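Local coordinates for protein pectate lyase II (Xanthomonas campestris pv. campestris, PDB 2QY1) that probably cleaves pectate, the de-esterified form of pectin, by a lyase (elimination) reaction as a secreted polysaccharide lyase of family 1, at residues A[114-119]-A[132-137]; A[155-160]-A[194-199]; A[244-247]-A[252-255]. The protein carries 2 engineered substitutions. One frame throughout, in Å; residues are numbered along the deposited sequence. Where two conformers were deposited one is given.

Contact 1. Residues A[114-119]-A[132-137]; sequences DSISLE and DHNTVF
Ser115 and Val136 mark the nearest approach of the two backbones, with CA atoms 7.2 Å apart. No hydrogen bond crosses between 114-119 and 132-137. The first segment leads into strand 116-119, which lies between strands 87-91 and 155-158. The second belongs to strand 129-137, between strands 97-105 and 164-174. The two meet through side chains.

The CG1 methyl of Val136 sits 3.4 Å from Ser115 OG and also touches Ser115 CB. It reaches there because it stands opposite the backbone N (chi1 177°). The polar side of Ser115 is satisfied separately. Its OG bonds to Tyr174 OH and, at 2.7 Å, to water 1. That water donates to Phe137 O, so the water links the two segments.

Ile116 extends its chain (chi2 167°) and brings CD1 to 4.0 Å from Asn134 ND2. The isoleucine tip comes at the amide on a slant. The same methyl lies 4.4 Å from Val136 CG2, a looser apolar contact. The Asn134 amide is buried but held at both ends: OD1 takes the N-H of Met102, and ND2 gives to Ile99 O.

Beside the contact, His133 ND1 donates to Asp132 OD2 at 2.7 Å, with an N-H...O angle of 167°. The acceptor lies in the ring plane but is met from above the carboxylate plane. Tyr168 lies nearly parallel to the His133 ring.

The backbone N of Asn134 is bonded to Asn169 OD1 on strand 164-174. Asparagine side chains that bond the backbone of the adjacent coil in this way are consistent with the asparagine ladder of pectate lyases. The whole is typical of the right-handed parallel beta-helix, where side chains from two walls meet inside the coil.

Contact 2. Residues A[155-160]-A[194-199]; sequences IDMKKG and TTYHHN
Met157 and Thr194 are the closest backbone pair, with CA atoms 9.7 Å apart, and no direct hydrogen bond joins 155-160 to 194-199.

Met157 bridges most of the gap. With chi1 at 65°, CG is flanked by both the backbone N and the carbonyl carbon, and the chain bends at chi3 (80°). Met157 and Thr194 then reach toward each other, tip to tip. Met157 SD is 3.7 Å from Thr194 OG1, and Met157 CE is 3.8 Å from Thr194 CG2. The sulfur thus faces the hydroxyl while the two methyls meet. Met157 CE also comes to 4.0 Å from Tyr196 OH. The phenol arrives from the opposite direction, so the methyl meets its oxygen end.

Water 2 makes the polar link between the segments. Tyr196 OH donates to it at 2.7 Å, and the water lies in the plane of the phenol ring. The water in turn donates to Ile155 O, also at 2.7 Å.

Further along, His197 ND1 and His198 ND1 are 3.0 Å apart in an almost straight bond. Each nitrogen lies in the plane of the other ring. Either may be the donor, and the other must then accept. His198 also stacks on Tyr168.

The direct contact is therefore soft: the thioether and its methyl touch two buried hydroxyls and a methyl, with no hydrogen bond among them. Asn180 ND2 bonds both hydroxyls, and water 2 also takes the bond from Tyr196 OH. Tyr196 OH both gives and takes a hydrogen bond, which probably fixes its proton toward the water.

Contact 3. Residues A[244-247]-A[252-255]; sequences NYFE and PVTS
Phe246 presents its ring obliquely to Pro252 and Val253. The nearest pair is Phe246 CD2 and Pro252 CB, 3.8 Å apart, and CE2 of the same ring is 4.1 Å from that CB. Farther round the ring, Phe246 CZ lies 4.3 Å from Val253 CG2. The contact is wholly apolar. Phe223 stacks on the Phe246 ring, and Trp292 meets it with the planes about 45° apart. The neighbouring Tyr245 ring has the carboxylate carbon of Glu247 at its edge, in plane, and it stacks with Tyr270.

Phe246 CG stands beside the backbone N (chi1 -63°), and from there the ring spans the gap to the second segment. The CA atoms of Phe246 and Pro252 are 7.3 Å apart. Pro252 and Phe246 are both buried.

Both segments lie on strand 245-255, which is broken by a bulge or short loop. The backbone of Tyr245 bonds to Asn221 and Phe223 of strand 215-226, while that of Phe246 bonds to Tyr270 and Gly272. Val253 also packs on Trp264 of strand 263-267. Helix 314-321 touches Tyr245, and its Lys315 forms a salt bridge with Glu247.

The contacts follow one another along the chain: each closes before the next opens. Contacts 1 and 2 are neighbours, with centres 10 Å apart. They touch through adjacent parallel strands 116-119 and 155-158. Ile116 O lies 2.8 Å from Asp156 N, and Leu118 N lies 2.8 Å from Asp156 O; both are probable hydrogen bonds. Contact 3 is farther along the coil, its centre about 16 Å from that of contact 2 and about 21 Å from that of contact 1. It touches neither. Strand 164-174 intervenes between 129-137 and 193-202, and strand 215-226 between 193-202 and 245-255. The contacts thus sample the filled interior at different levels along the beta-helix.

Contact 1. Residues A[114-119]-A[132-137]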
loop_
_atom_site.group_PDB
_atom_site.type_symbol
_atom_site.label_atom_id
_atom_site.label_comp_id
_atom_site.label_asym_id
_atom_site.label_seq_id
_atom_site.Cartn_x
_atom_site.Cartn_y
_atom_site.Cartn_z
ATOM N N ASP A 114 0.705 -6.887 -9.828
ATOM C CA ASP A 114 0.266 -6.192 -8.618
ATOM C C ASP A 114 0.513 -7.062 -7.393
ATOM O O ASP A 114 0.172 -8.245 -7.382
ATOM C CB ASP A 114 -1.212 -5.794 -8.709
ATOM C CG ASP A 114 -1.512 -4.475 -8.002
ATOM O OD1 ASP A 114 -2.273 -3.661 -8.572
ATOM O OD2 ASP A 114 -0.994 -4.246 -6.886
ATOM N N SER A 115 1.120 -6.465 -6.372
ATOM C CA SER A 115 1.496 -7.175 -5.150
ATOM C C SER A 115 0.297 -7.360 -4.225
ATOM O O SER A 115 -0.083 -8.484 -3.909
ATOM C CB SER A 115 2.642 -6.461 -4.430
ATOM O OG SER A 115 3.829 -6.494 -5.203
ATOM N N ILE A 116 -0.284 -6.250 -3.787
ATOM C CA ILE A 116 -1.501 -6.279 -2.983
ATOM C C ILE A 116 -2.469 -5.273 -3.592
ATOM O O ILE A 116 -2.203 -4.068 -3.597
ATOM C CB ILE A 116 -1.218 -5.971 -1.488
ATOM C CG1 ILE A 116 -0.296 -7.043 -0.885
ATOM C CG2 ILE A 116 -2.526 -5.858 -0.696
ATOM C CD1 ILE A 116 0.303 -6.680 0.476
ATOM N N SER A 117 -3.576 -5.776 -4.127
ATOM C CA SER A 117 -4.527 -4.935 -4.840
ATOM C C SER A 117 -5.933 -5.084 -4.287
ATOM O O SER A 117 -6.445 -6.198 -4.158
ATOM C CB SER A 117 -4.519 -5.266 -6.335
ATOM O OG SER A 117 -5.527 -4.544 -7.022
ATOM N N LEU A 118 -6.549 -3.949 -3.972
ATOM C CA LEU A 118 -7.922 -3.901 -3.500
ATOM C C LEU A 118 -8.749 -3.159 -4.538
ATOM O O LEU A 118 -8.392 -2.054 -4.942
ATOM C CB LEU A 118 -7.991 -3.175 -2.150
ATOM C CG LEU A 118 -6.923 -3.493 -1.095
ATOM C CD1 LEU A 118 -7.080 -2.586 0.128
ATOM C CD2 LEU A 118 -6.953 -4.966 -0.685
ATOM N N GLU A 119 -9.849 -3.757 -4.985
ATOM C CA GLU A 119 -10.620 -3.141 -6.067
ATOM C C GLU A 119 -12.128 -3.315 -5.989
ATOM O O GLU A 119 -12.643 -4.431 -5.873
ATOM C CB GLU A 119 -10.100 -3.583 -7.445
ATOM C CG GLU A 119 -9.472 -4.967 -7.476
ATOM C CD GLU A 119 -8.676 -5.216 -8.740
ATOM O OE1 GLU A 119 -9.229 -5.011 -9.840
ATOM O OE2 GLU A 119 -7.498 -5.623 -8.628
ATOM N N ASP A 132 -1.054 -5.241 6.774
ATOM C CA ASP A 132 -0.180 -5.001 7.930
ATOM C C ASP A 132 1.079 -5.871 7.949
ATOM O O ASP A 132 1.019 -7.066 7.678
ATOM C CB ASP A 132 -0.986 -5.209 9.220
ATOM C CG ASP A 132 -0.172 -4.955 10.478
ATOM O OD1 ASP A 132 0.049 -3.774 10.830
ATOM O OD2 ASP A 132 0.226 -5.942 11.130
ATOM N N HIS A 133 2.222 -5.263 8.278
ATOM C CA HIS A 133 3.480 -6.007 8.457
ATOM C C HIS A 133 3.846 -6.918 7.280
ATOM O O HIS A 133 4.260 -8.066 7.467
ATOM C CB HIS A 133 3.457 -6.806 9.768
ATOM C CG HIS A 133 3.776 -5.985 10.976
ATOM N ND1 HIS A 133 2.804 -5.458 11.799
ATOM C CD2 HIS A 133 4.963 -5.591 11.496
ATOM C CE1 HIS A 133 3.378 -4.782 12.778
ATOM N NE2 HIS A 133 4.688 -4.845 12.617
ATOM N N ASN A 134 3.686 -6.399 6.070
ATOM C CA ASN A 134 4.131 -7.091 4.871
ATOM C C ASN A 134 5.399 -6.434 4.343
ATOM O O ASN A 134 5.640 -5.245 4.582
ATOM C CB ASN A 134 3.033 -7.088 3.798
ATOM C CG ASN A 134 1.721 -7.675 4.298
ATOM O OD1 ASN A 134 1.612 -8.880 4.515
ATOM N ND2 ASN A 134 0.718 -6.819 4.485
ATOM N N THR A 135 6.218 -7.218 3.646
ATOM C CA THR A 135 7.399 -6.693 2.958
ATOM C C THR A 135 7.202 -6.891 1.460
ATOM O O THR A 135 6.960 -8.007 1.003
ATOM C CB THR A 135 8.693 -7.374 3.450
ATOM O OG1 THR A 135 8.869 -7.092 4.842
ATOM C CG2 THR A 135 9.922 -6.868 2.687
ATOM N N VAL A 136 7.283 -5.798 0.706
ATOM C CA VAL A 136 7.025 -5.824 -0.734
ATOM C C VAL A 136 8.224 -5.228 -1.471
ATOM O O VAL A 136 8.625 -4.098 -1.189
ATOM C CB VAL A 136 5.727 -5.045 -1.083
ATOM C CG1 VAL A 136 5.493 -5.001 -2.597
ATOM C CG2 VAL A 136 4.516 -5.659 -0.370
ATOM N N PHE A 137 8.800 -5.987 -2.402
ATOM C CA PHE A 137 9.973 -5.516 -3.148
ATOM C C PHE A 137 10.025 -6.009 -4.594
ATOM O O PHE A 137 9.442 -7.035 -4.937
ATOM C CB PHE A 137 11.272 -5.875 -2.413
ATOM C CG PHE A 137 11.607 -7.343 -2.432
ATOM C CD1 PHE A 137 11.096 -8.201 -1.460
ATOM C CD2 PHE A 137 12.442 -7.867 -3.419
ATOM C CE1 PHE A 137 11.407 -9.557 -1.475
ATOM C CE2 PHE A 137 12.754 -9.223 -3.445
ATOM C CZ PHE A 137 12.236 -10.068 -2.469
HETATM O O HOH W 1 6.318 -7.592 -5.186
#

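Contact 2. Residues A[155-160]-A[194-199]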
loop_
_atom_site.group_PDB
_atom_site.type_symbol
_atom_site.label_atom_id
_atom_site.label_comp_id
_atom_site.label_asym_id
_atom_site.label_seq_id
_atom_site.Cartn_x
_atom_site.Cartn_y
_atom_site.Cartn_z
ATOM N N ILE A 155 1.039 -1.599 -3.013
ATOM C CA ILE A 155 -0.152 -1.710 -2.182
ATOM C C ILE A 155 -1.196 -0.744 -2.736
ATOM O O ILE A 155 -1.178 0.452 -2.436
ATOM C CB ILE A 155 0.169 -1.448 -0.685
ATOM C CG1 ILE A 155 1.211 -2.464 -0.192
ATOM C CG2 ILE A 155 -1.106 -1.519 0.165
ATOM C CD1 ILE A 155 2.002 -2.026 1.014
ATOM N N ASP A 156 -2.092 -1.282 -3.561
ATOM C CA ASP A 156 -3.010 -0.469 -4.360
ATOM C C ASP A 156 -4.470 -0.645 -3.977
ATOM O O ASP A 156 -4.883 -1.722 -3.542
ATOM C CB ASP A 156 -2.864 -0.816 -5.845
ATOM C CG ASP A 156 -1.519 -0.416 -6.418
ATOM O OD1 ASP A 156 -0.761 0.323 -5.756
ATOM O OD2 ASP A 156 -1.231 -0.839 -7.551
ATOM N N MET A 157 -5.244 0.424 -4.153
ATOM C CA MET A 157 -6.701 0.343 -4.099
ATOM C C MET A 157 -7.350 1.310 -5.095
ATOM O O MET A 157 -6.790 2.360 -5.418
ATOM C CB MET A 157 -7.236 0.531 -2.668
ATOM C CG MET A 157 -7.015 1.901 -2.043
ATOM S SD MET A 157 -7.181 1.858 -0.238
ATOM C CE MET A 157 -5.593 1.202 0.245
ATOM N N LYS A 158 -8.525 0.935 -5.590
ATOM C CA LYS A 158 -9.220 1.729 -6.598
ATOM C C LYS A 158 -10.723 1.470 -6.587
ATOM O O LYS A 158 -11.192 0.492 -6.001
ATOM C CB LYS A 158 -8.651 1.439 -7.995
ATOM C CG LYS A 158 -8.824 -0.003 -8.457
ATOM C CD LYS A 158 -8.311 -0.192 -9.873
ATOM C CE LYS A 158 -8.165 -1.669 -10.209
ATOM N NZ LYS A 158 -7.317 -1.869 -11.418
ATOM N N LYS A 159 -11.463 2.362 -7.241
ATOM C CA LYS A 159 -12.898 2.191 -7.484
ATOM C C LYS A 159 -13.746 2.095 -6.208
ATOM O O LYS A 159 -14.730 1.357 -6.153
ATOM C CB LYS A 159 -13.155 1.013 -8.441
ATOM C CG LYS A 159 -12.581 1.224 -9.850
ATOM C CD LYS A 159 -12.884 0.049 -10.781
ATOM C CE LYS A 159 -11.867 -1.074 -10.610
ATOM N NZ LYS A 159 -12.339 -2.375 -11.184
ATOM N N GLY A 160 -13.354 2.850 -5.187
ATOM C CA GLY A 160 -14.199 3.049 -4.015
ATOM C C GLY A 160 -13.985 2.132 -2.829
ATOM O O GLY A 160 -14.856 2.034 -1.963
ATOM N N THR A 194 -8.566 6.072 4.081
ATOM C CA THR A 194 -7.370 5.249 4.239
ATOM C C THR A 194 -6.396 5.828 5.256
ATOM O O THR A 194 -6.067 7.017 5.218
ATOM C CB THR A 194 -6.630 5.079 2.892
ATOM O OG1 THR A 194 -7.583 4.917 1.834
ATOM C CG2 THR A 194 -5.697 3.870 2.928
ATOM N N THR A 195 -5.929 4.974 6.162
ATOM C CA THR A 195 -4.863 5.347 7.076
ATOM C C THR A 195 -3.582 4.611 6.686
ATOM O O THR A 195 -3.550 3.382 6.674
ATOM C CB THR A 195 -5.231 5.033 8.540
ATOM O OG1 THR A 195 -6.512 5.601 8.848
ATOM C CG2 THR A 195 -4.182 5.601 9.489
ATOM N N TYR A 196 -2.546 5.375 6.347
ATOM C CA TYR A 196 -1.209 4.836 6.120
ATOM C C TYR A 196 -0.337 5.216 7.308
ATOM O O TYR A 196 -0.048 6.398 7.500
ATOM C CB TYR A 196 -0.581 5.437 4.859
ATOM C CG TYR A 196 -1.302 5.172 3.554
ATOM C CD1 TYR A 196 -2.316 6.021 3.108
ATOM C CD2 TYR A 196 -0.940 4.096 2.745
ATOM C CE1 TYR A 196 -2.964 5.790 1.900
ATOM C CE2 TYR A 196 -1.581 3.856 1.534
ATOM C CZ TYR A 196 -2.592 4.703 1.120
ATOM O OH TYR A 196 -3.227 4.470 -0.076
ATOM N N HIS A 197 0.090 4.243 8.111
ATOM C CA HIS A 197 0.972 4.576 9.235
ATOM C C HIS A 197 2.061 3.558 9.544
ATOM O O HIS A 197 1.891 2.358 9.320
ATOM C CB HIS A 197 0.175 4.943 10.495
ATOM C CG HIS A 197 -0.462 3.778 11.185
ATOM N ND1 HIS A 197 0.150 3.103 12.220
ATOM C CD2 HIS A 197 -1.664 3.182 11.005
ATOM C CE1 HIS A 197 -0.644 2.133 12.640
ATOM N NE2 HIS A 197 -1.751 2.161 11.920
ATOM N N HIS A 198 3.185 4.071 10.048
ATOM C CA HIS A 198 4.354 3.269 10.434
ATOM C C HIS A 198 4.909 2.393 9.306
ATOM O O HIS A 198 5.538 1.362 9.560
ATOM C CB HIS A 198 4.060 2.440 11.688
ATOM C CG HIS A 198 3.975 3.250 12.945
ATOM N ND1 HIS A 198 2.781 3.715 13.451
ATOM C CD2 HIS A 198 4.936 3.674 13.800
ATOM C CE1 HIS A 198 3.009 4.390 14.564
ATOM N NE2 HIS A 198 4.309 4.382 14.796
ATOM N N ASN A 199 4.681 2.813 8.062
ATOM C CA ASN A 199 5.259 2.131 6.909
ATOM C C ASN A 199 6.691 2.600 6.650
ATOM O O ASN A 199 7.054 3.735 6.974
ATOM C CB ASN A 199 4.408 2.347 5.650
ATOM C CG ASN A 199 2.976 1.876 5.817
ATOM O OD1 ASN A 199 2.045 2.679 5.873
ATOM N ND2 ASN A 199 2.794 0.573 5.900
HETATM O O HOH W 2 -2.835 2.438 -1.766
#

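Contact 3. Residues A[244-247]-A[252-255]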
loop_
_atom_site.group_PDB
_atom_site.type_symbol
_atom_site.label_atom_id
_atom_site.label_comp_id
_atom_site.label_asym_id
_atom_site.label_seq_id
_atom_site.Cartn_x
_atom_site.Cartn_y
_atom_site.Cartn_z
ATOM N N ASN A 244 5.456 12.359 10.172
ATOM C CA ASN A 244 6.273 11.479 9.346
ATOM C C ASN A 244 7.744 11.875 9.463
ATOM O O ASN A 244 8.072 12.933 10.006
ATOM C CB ASN A 244 5.814 11.523 7.880
ATOM C CG ASN A 244 4.345 11.169 7.707
ATOM O OD1 ASN A 244 3.490 12.049 7.600
ATOM N ND2 ASN A 244 4.044 9.881 7.686
ATOM N N TYR A 245 8.624 11.015 8.961
ATOM C CA TYR A 245 10.059 11.280 8.929
ATOM C C TYR A 245 10.502 11.253 7.469
ATOM O O TYR A 245 10.508 10.192 6.840
ATOM C CB TYR A 245 10.801 10.212 9.742
ATOM C CG TYR A 245 12.244 10.526 10.096
ATOM C CD1 TYR A 245 12.608 10.802 11.414
ATOM C CD2 TYR A 245 13.248 10.516 9.125
ATOM C CE1 TYR A 245 13.929 11.073 11.755
ATOM C CE2 TYR A 245 14.573 10.789 9.455
ATOM C CZ TYR A 245 14.905 11.066 10.771
ATOM O OH TYR A 245 16.209 11.338 11.105
ATOM N N PHE A 246 10.851 12.424 6.934
ATOM C CA PHE A 246 11.276 12.559 5.540
ATOM C C PHE A 246 12.779 12.819 5.446
ATOM O O PHE A 246 13.306 13.692 6.142
ATOM C CB PHE A 246 10.550 13.725 4.856
ATOM C CG PHE A 246 9.057 13.569 4.766
ATOM C CD1 PHE A 246 8.225 14.184 5.696
ATOM C CD2 PHE A 246 8.477 12.836 3.729
ATOM C CE1 PHE A 246 6.843 14.060 5.609
ATOM C CE2 PHE A 246 7.095 12.706 3.634
ATOM C CZ PHE A 246 6.275 13.317 4.579
ATOM N N GLU A 247 13.462 12.068 4.584
ATOM C CA GLU A 247 14.853 12.371 4.215
ATOM C C GLU A 247 15.196 11.772 2.854
ATOM O O GLU A 247 14.587 10.781 2.440
ATOM C CB GLU A 247 15.850 11.904 5.287
ATOM C CG GLU A 247 15.868 10.401 5.555
ATOM C CD GLU A 247 16.916 9.998 6.576
ATOM O OE1 GLU A 247 17.726 10.859 6.981
ATOM O OE2 GLU A 247 16.935 8.817 6.975
ATOM N N PRO A 252 8.479 15.494 -1.668
ATOM C CA PRO A 252 7.889 14.663 -0.612
ATOM C C PRO A 252 6.381 14.836 -0.458
ATOM O O PRO A 252 5.669 13.861 -0.204
ATOM C CB PRO A 252 8.622 15.117 0.657
ATOM C CG PRO A 252 9.184 16.456 0.329
ATOM C CD PRO A 252 9.501 16.411 -1.130
ATOM N N VAL A 253 5.907 16.069 -0.606
ATOM C CA VAL A 253 4.479 16.364 -0.573
ATOM C C VAL A 253 4.158 17.238 -1.777
ATOM O O VAL A 253 4.654 18.364 -1.893
ATOM C CB VAL A 253 4.056 17.060 0.747
ATOM C CG1 VAL A 253 2.583 17.432 0.712
ATOM C CG2 VAL A 253 4.344 16.165 1.948
ATOM N N THR A 254 3.340 16.710 -2.680
ATOM C CA THR A 254 3.050 17.392 -3.938
ATOM C C THR A 254 1.648 17.070 -4.453
ATOM O O THR A 254 0.986 16.158 -3.956
ATOM C CB THR A 254 4.113 17.053 -5.028
ATOM O OG1 THR A 254 3.855 17.813 -6.217
ATOM C CG2 THR A 254 4.113 15.556 -5.369
ATOM N N SER A 255 1.202 17.855 -5.428
ATOM C CA SER A 255 0.026 17.536 -6.225
ATOM C C SER A 255 0.362 17.796 -7.686
ATOM O O SER A 255 0.622 18.935 -8.065
ATOM C CB SER A 255 -1.169 18.383 -5.806
ATOM O OG SER A 255 -2.296 18.054 -6.596
#